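Carbohydrate binding family 6 (Clostridium thermocellum, PDB 5A8C) probably hydrolyses terminal alpha-L-arabinofuranosyl groups from arabinose-containing polysaccharides, as a family 43 glycoside hydrolase built on a calcium-containing five-bladed beta-propeller. Local coordinates at residues S105-N110 with N192-T197; Q172-F177 with I185-L190. All coordinates share one frame; numbering follows the deposited sequence.

Contact 1 (S105-N110 with N192-T197); sequences SIVYRN and NDMIST
M194 reaches from its loop across V107 and R109, meeting the first with CE and the second with SD and CG in the tightly packed part of the contact. Its methyl CE rests on V107 CG1 at 3.8 Å, an apolar touch suited to a buried valine. The thioether meets the guanidinium at its edge and in its plane, where R109 NH1 gives a weak hydrogen bond to M194 SD of 3.4 Å. Bends at chi2 (-64°) and chi3 (-85°) let this unbranched residue meet both an apolar and a polar neighbour, and the extended arginine chain lies across it, with R109 CD 3.7 Å from M194 CG.

Toward solvent the contact becomes polar and looser. N110 ND2 donates to N192 O over 3.1 Å, nearly straight and in the carbonyl plane, while the bond from R109 NH2 to N192 OD1 is weak and bent; the firmer partner of NH2 is G171 O. One water accepts from R109 NH1 and donates to N192 OD1, and another donates to N110 OD1. Within the loop, D193 OD1 accepts from I195 N, an Asx turn, and from S196 OG, on opposite faces of the carboxylate.

Strand 112-118 flanks the contact through Y114, and strand 164-167 adds V165 and V167; edge strand 104-109 and the loop before strand 197-198 thus join two successive sheets, consistent with neighbouring propeller blades.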
loop_
_atom_site.group_PDB
_atom_site.type_symbol
_atom_site.label_atom_id
_atom_site.label_comp_id
_atom_site.label_asym_id
_atom_site.label_seq_id
_atom_site.Cartn_x
_atom_site.Cartn_y
_atom_site.Cartn_z
ATOM N N SER A 105 2.937 -1.573 -4.131
ATOM C CA SER A 105 1.665 -2.180 -4.537
ATOM C C SER A 105 2.013 -3.415 -5.344
ATOM O O SER A 105 2.828 -3.350 -6.246
ATOM C CB SER A 105 0.868 -1.209 -5.377
ATOM O OG SER A 105 -0.353 -1.755 -5.828
ATOM N N ILE A 106 1.426 -4.574 -4.990
ATOM C CA ILE A 106 1.746 -5.843 -5.642
ATOM C C ILE A 106 0.513 -6.345 -6.414
ATOM O O ILE A 106 -0.610 -6.344 -5.875
ATOM C CB ILE A 106 2.209 -6.882 -4.587
ATOM C CG1 ILE A 106 2.646 -8.195 -5.244
ATOM C CG2 ILE A 106 1.191 -7.106 -3.482
ATOM C CD1 ILE A 106 3.889 -8.128 -6.065
ATOM N N VAL A 107 0.774 -6.872 -7.594
ATOM C CA VAL A 107 -0.264 -7.507 -8.431
ATOM C C VAL A 107 0.362 -8.760 -9.043
ATOM O O VAL A 107 1.482 -8.731 -9.542
ATOM C CB VAL A 107 -0.759 -6.558 -9.548
ATOM C CG1 VAL A 107 -1.807 -7.245 -10.385
ATOM C CG2 VAL A 107 -1.314 -5.298 -8.953
ATOM N N TYR A 108 -0.432 -9.851 -9.050
ATOM C CA TYR A 108 -0.099 -11.083 -9.779
ATOM C C TYR A 108 -0.949 -11.122 -11.059
ATOM O O TYR A 108 -2.167 -11.126 -10.966
ATOM C CB TYR A 108 -0.357 -12.287 -8.883
ATOM C CG TYR A 108 -0.166 -13.639 -9.528
ATOM C CD1 TYR A 108 1.037 -14.007 -10.120
ATOM C CD2 TYR A 108 -1.193 -14.592 -9.536
ATOM C CE1 TYR A 108 1.234 -15.264 -10.687
ATOM C CE2 TYR A 108 -1.000 -15.833 -10.114
ATOM C CZ TYR A 108 0.202 -16.168 -10.686
ATOM O OH TYR A 108 0.335 -17.413 -11.259
ATOM N N ARG A 109 -0.275 -11.052 -12.207
ATOM C CA ARG A 109 -1.007 -11.046 -13.493
ATOM C C ARG A 109 -0.115 -11.664 -14.523
ATOM O O ARG A 109 1.118 -11.493 -14.453
ATOM C CB ARG A 109 -1.370 -9.613 -13.910
ATOM C CG ARG A 109 -2.398 -9.572 -15.038
ATOM C CD ARG A 109 -2.771 -8.204 -15.466
ATOM N NE ARG A 109 -3.911 -8.267 -16.361
ATOM C CZ ARG A 109 -4.504 -7.222 -16.924
ATOM N NH1 ARG A 109 -4.064 -6.014 -16.722
ATOM N NH2 ARG A 109 -5.550 -7.425 -17.709
ATOM N N ASN A 110 -0.665 -12.354 -15.512
ATOM C CA ASN A 110 0.189 -12.890 -16.588
ATOM C C ASN A 110 1.211 -13.854 -16.053
ATOM O O ASN A 110 2.246 -14.023 -16.685
ATOM C CB ASN A 110 0.936 -11.760 -17.389
ATOM C CG ASN A 110 0.034 -10.595 -17.800
ATOM O OD1 ASN A 110 -1.103 -10.849 -18.252
ATOM N ND2 ASN A 110 0.529 -9.328 -17.657
ATOM N N ASN A 192 -2.335 -4.034 -20.514
ATOM C CA ASN A 192 -2.380 -5.416 -20.028
ATOM C C ASN A 192 -0.978 -5.930 -19.675
ATOM O O ASN A 192 -0.882 -6.837 -18.847
ATOM C CB ASN A 192 -3.029 -6.347 -21.037
ATOM C CG ASN A 192 -4.555 -6.144 -21.146
ATOM O OD1 ASN A 192 -5.164 -5.410 -20.358
ATOM N ND2 ASN A 192 -5.153 -6.802 -22.100
ATOM N N ASP A 193 0.083 -5.365 -20.256
ATOM C CA ASP A 193 1.448 -5.748 -19.892
ATOM C C ASP A 193 1.887 -5.180 -18.568
ATOM O O ASP A 193 2.987 -5.544 -18.105
ATOM C CB ASP A 193 2.434 -5.395 -21.000
ATOM C CG ASP A 193 2.657 -3.876 -21.265
ATOM O OD1 ASP A 193 2.300 -3.024 -20.425
ATOM O OD2 ASP A 193 3.307 -3.580 -22.313
ATOM N N MET A 194 1.099 -4.319 -17.934
ATOM C CA MET A 194 1.298 -3.829 -16.596
ATOM C C MET A 194 2.513 -2.931 -16.408
ATOM O O MET A 194 2.805 -2.472 -15.300
ATOM C CB MET A 194 1.308 -4.966 -15.583
ATOM C CG MET A 194 0.001 -5.722 -15.571
ATOM S SD MET A 194 -1.427 -4.722 -15.053
ATOM C CE MET A 194 -1.294 -4.879 -13.264
ATOM N N ILE A 195 3.167 -2.550 -17.523
ATOM C CA ILE A 195 4.400 -1.741 -17.502
ATOM C C ILE A 195 4.280 -0.540 -18.429
ATOM O O ILE A 195 5.288 0.061 -18.781
ATOM C CB ILE A 195 5.653 -2.596 -17.810
ATOM C CG1 ILE A 195 5.582 -3.199 -19.224
ATOM C CG2 ILE A 195 5.851 -3.651 -16.751
ATOM C CD1 ILE A 195 6.911 -3.742 -19.672
ATOM N N SER A 196 3.031 -0.150 -18.752
ATOM C CA SER A 196 2.725 0.958 -19.618
ATOM C C SER A 196 1.431 1.558 -19.153
ATOM O O SER A 196 0.613 0.873 -18.524
ATOM C CB SER A 196 2.600 0.437 -21.048
ATOM O OG SER A 196 1.569 -0.530 -21.189
ATOM N N THR A 197 1.229 2.833 -19.482
ATOM C CA THR A 197 -0.029 3.492 -19.254
ATOM C C THR A 197 -0.822 3.592 -20.556
ATOM O O THR A 197 -0.245 3.526 -21.624
ATOM C CB THR A 197 0.179 4.874 -18.622
ATOM O OG1 THR A 197 0.968 5.678 -19.477
ATOM C CG2 THR A 197 0.854 4.823 -17.262
HETATM O O HOH W 1 -4.939 -3.583 -18.215
HETATM O O HOH W 2 -2.819 -9.468 -19.714
#

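Contact 2 (Q172-F177 with I185-L190); sequences QAYMYF and IRVIKL
Y176 and V187 face each other as a non-hydrogen-bonded pair, and V187 CG2 sits over the centre of the tyrosine ring, 3.6 Å from its centroid in a CH-pi contact. The same V187 CG2 also touches Y174 CB. On the other side of the sheet the F177 ring takes R186 CB over one face, offset toward the rim, with R186 CB 3.4 Å from F177 CZ. F177 CG lies between the backbone N and the carbonyl carbon (chi1 60°), which turns the ring across to the partner strand, where its CE1 also meets I188 CG2.

These pairs are set by the backbone of an antiparallel beta hairpin, strands 173-178 and 185-190, part of one blade of the propeller. M175 and I188 bond through both N-H groups, M175 N to I188 O at 2.8 Å, and F177 with R186 does the same.

At the open end of the ladder, A173 O accepts from L190 N and, at 3.0 Å, from Q172 NE2. The bend at chi2 (62°) in Q172 folds its amide back against the methylenes of K189. Small A173 lets L190 come close on this buried, apolar face, A173 CB lying 4.0 Å from L190 CB.

Farther out, Y176 OH donates to the carbonyl P245 O, and R186 NE bonds V152 O. Strand 164-167 borders one side of the hairpin and strand 200-204 the other.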
loop_
_atom_site.group_PDB
_atom_site.type_symbol
_atom_site.label_atom_id
_atom_site.label_comp_id
_atom_site.label_asym_id
_atom_site.label_seq_id
_atom_site.Cartn_x
_atom_site.Cartn_y
_atom_site.Cartn_z
ATOM N N GLN A 172 -9.353 -4.532 -17.338
ATOM C CA GLN A 172 -8.670 -3.234 -17.298
ATOM C C GLN A 172 -7.985 -3.067 -15.939
ATOM O O GLN A 172 -8.638 -3.102 -14.900
ATOM C CB GLN A 172 -9.663 -2.081 -17.525
ATOM C CG GLN A 172 -8.965 -0.720 -17.592
ATOM C CD GLN A 172 -8.019 -0.648 -18.739
ATOM O OE1 GLN A 172 -8.483 -0.639 -19.908
ATOM N NE2 GLN A 172 -6.729 -0.596 -18.486
ATOM N N ALA A 173 -6.684 -2.850 -15.975
ATOM C CA ALA A 173 -5.921 -2.450 -14.792
ATOM C C ALA A 173 -5.934 -0.940 -14.651
ATOM O O ALA A 173 -5.913 -0.172 -15.640
ATOM C CB ALA A 173 -4.481 -2.933 -14.903
ATOM N N TYR A 174 -5.919 -0.505 -13.403
ATOM C CA TYR A 174 -5.913 0.886 -12.985
ATOM C C TYR A 174 -4.874 1.088 -11.919
ATOM O O TYR A 174 -4.743 0.252 -11.030
ATOM C CB TYR A 174 -7.250 1.299 -12.403
ATOM C CG TYR A 174 -8.438 1.192 -13.349
ATOM C CD1 TYR A 174 -9.181 0.022 -13.437
ATOM C CD2 TYR A 174 -8.842 2.270 -14.134
ATOM C CE1 TYR A 174 -10.279 -0.077 -14.251
ATOM C CE2 TYR A 174 -9.950 2.166 -14.958
ATOM C CZ TYR A 174 -10.669 1.005 -15.006
ATOM O OH TYR A 174 -11.774 0.930 -15.838
ATOM N N MET A 175 -4.170 2.216 -11.961
ATOM C CA MET A 175 -3.301 2.678 -10.876
ATOM C C MET A 175 -3.904 3.924 -10.257
ATOM O O MET A 175 -4.017 4.936 -10.959
ATOM C CB MET A 175 -1.902 2.946 -11.329
ATOM C CG MET A 175 -1.012 3.452 -10.193
ATOM S SD MET A 175 0.565 4.184 -10.635
ATOM C CE MET A 175 1.326 2.670 -11.028
ATOM N N TYR A 176 -4.214 3.851 -8.980
ATOM C CA TYR A 176 -4.629 5.001 -8.173
ATOM C C TYR A 176 -3.400 5.538 -7.456
ATOM O O TYR A 176 -2.550 4.746 -7.032
ATOM C CB TYR A 176 -5.696 4.562 -7.131
ATOM C CG TYR A 176 -6.926 3.939 -7.745
ATOM C CD1 TYR A 176 -6.939 2.637 -8.232
ATOM C CD2 TYR A 176 -8.121 4.680 -7.895
ATOM C CE1 TYR A 176 -8.054 2.080 -8.828
ATOM C CE2 TYR A 176 -9.239 4.107 -8.469
ATOM C CZ TYR A 176 -9.218 2.815 -8.958
ATOM O OH TYR A 176 -10.285 2.196 -9.526
ATOM N N PHE A 177 -3.261 6.853 -7.320
ATOM C CA PHE A 177 -2.056 7.404 -6.708
ATOM C C PHE A 177 -2.348 8.849 -6.288
ATOM O O PHE A 177 -3.418 9.389 -6.583
ATOM C CB PHE A 177 -0.843 7.312 -7.665
ATOM C CG PHE A 177 -1.036 8.049 -8.969
ATOM C CD1 PHE A 177 -1.704 7.445 -10.030
ATOM C CD2 PHE A 177 -0.483 9.290 -9.170
ATOM C CE1 PHE A 177 -1.841 8.108 -11.262
ATOM C CE2 PHE A 177 -0.590 9.954 -10.383
ATOM C CZ PHE A 177 -1.253 9.339 -11.427
ATOM N N ILE A 185 -6.099 13.000 -5.706
ATOM C CA ILE A 185 -6.079 11.609 -6.138
ATOM C C ILE A 185 -6.106 11.596 -7.660
ATOM O O ILE A 185 -6.817 12.379 -8.320
ATOM C CB ILE A 185 -7.328 10.848 -5.639
ATOM C CG1 ILE A 185 -7.542 10.986 -4.148
ATOM C CG2 ILE A 185 -7.250 9.387 -6.070
ATOM C CD1 ILE A 185 -8.924 10.645 -3.683
ATOM N N ARG A 186 -5.323 10.704 -8.238
ATOM C CA ARG A 186 -5.349 10.441 -9.669
ATOM C C ARG A 186 -5.521 8.951 -9.902
ATOM O O ARG A 186 -5.123 8.127 -9.076
ATOM C CB ARG A 186 -4.065 10.922 -10.336
ATOM C CG ARG A 186 -3.821 12.416 -10.235
ATOM C CD ARG A 186 -4.787 13.258 -11.049
ATOM N NE ARG A 186 -4.527 14.694 -10.944
ATOM C CZ ARG A 186 -4.958 15.481 -9.969
ATOM N NH1 ARG A 186 -5.693 15.007 -8.988
ATOM N NH2 ARG A 186 -4.673 16.776 -9.988
ATOM N N VAL A 187 -6.099 8.601 -11.042
ATOM C CA VAL A 187 -6.170 7.221 -11.475
ATOM C C VAL A 187 -5.885 7.174 -12.965
ATOM O O VAL A 187 -6.393 7.988 -13.740
ATOM C CB VAL A 187 -7.507 6.542 -11.088
ATOM C CG1 VAL A 187 -8.737 7.292 -11.633
ATOM C CG2 VAL A 187 -7.530 5.096 -11.493
ATOM N N ILE A 188 -5.067 6.229 -13.383
ATOM C CA ILE A 188 -4.717 6.047 -14.788
ATOM C C ILE A 188 -4.834 4.582 -15.160
ATOM O O ILE A 188 -4.542 3.692 -14.355
ATOM C CB ILE A 188 -3.320 6.600 -15.090
ATOM C CG1 ILE A 188 -3.074 6.749 -16.622
ATOM C CG2 ILE A 188 -2.211 5.790 -14.418
ATOM C CD1 ILE A 188 -1.875 7.610 -16.948
ATOM N N LYS A 189 -5.293 4.302 -16.374
ATOM C CA LYS A 189 -5.258 2.947 -16.887
ATOM C C LYS A 189 -3.856 2.477 -17.174
ATOM O O LYS A 189 -3.017 3.224 -17.659
ATOM C CB LYS A 189 -6.108 2.872 -18.168
ATOM C CG LYS A 189 -7.548 3.073 -17.900
ATOM C CD LYS A 189 -8.392 2.969 -19.185
ATOM C CE LYS A 189 -8.081 3.986 -20.297
ATOM N NZ LYS A 189 -8.332 5.412 -19.917
ATOM N N LEU A 190 -3.603 1.192 -16.862
ATOM C CA LEU A 190 -2.394 0.502 -17.293
ATOM C C LEU A 190 -2.707 -0.454 -18.406
ATOM O O LEU A 190 -3.789 -1.053 -18.451
ATOM C CB LEU A 190 -1.736 -0.258 -16.134
ATOM C CG LEU A 190 -1.406 0.546 -14.871
ATOM C CD1 LEU A 190 -0.688 -0.335 -13.888
ATOM C CD2 LEU A 190 -0.646 1.798 -15.189
HETATM O O HOH W 1 -4.939 -3.583 -18.215
#

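Overall arrangement
After the four-stranded sheet of strands 36-45 to 83-90, the chain enters strand 104-109, the edge of a three-stranded antiparallel sheet; a long excursion of some 80 residues follows before the loop 192-197 returns to it, closing contact 1. Inside that excursion lies contact 2, a short-range closure in which strand 185-190 folds back on strand 173-178. Contact 2 is thus nested within contact 1, and the two do not cross. They meet at A173, whose CB packs against M194 SD and R109 NH1, and again where S196 and T197 pack on L190 and K189; one water belongs to both. Contact 2 pairs two neighbouring strands within one sheet, whereas contact 1 ties a loop within that sheet to the edge strand of the preceding sheet.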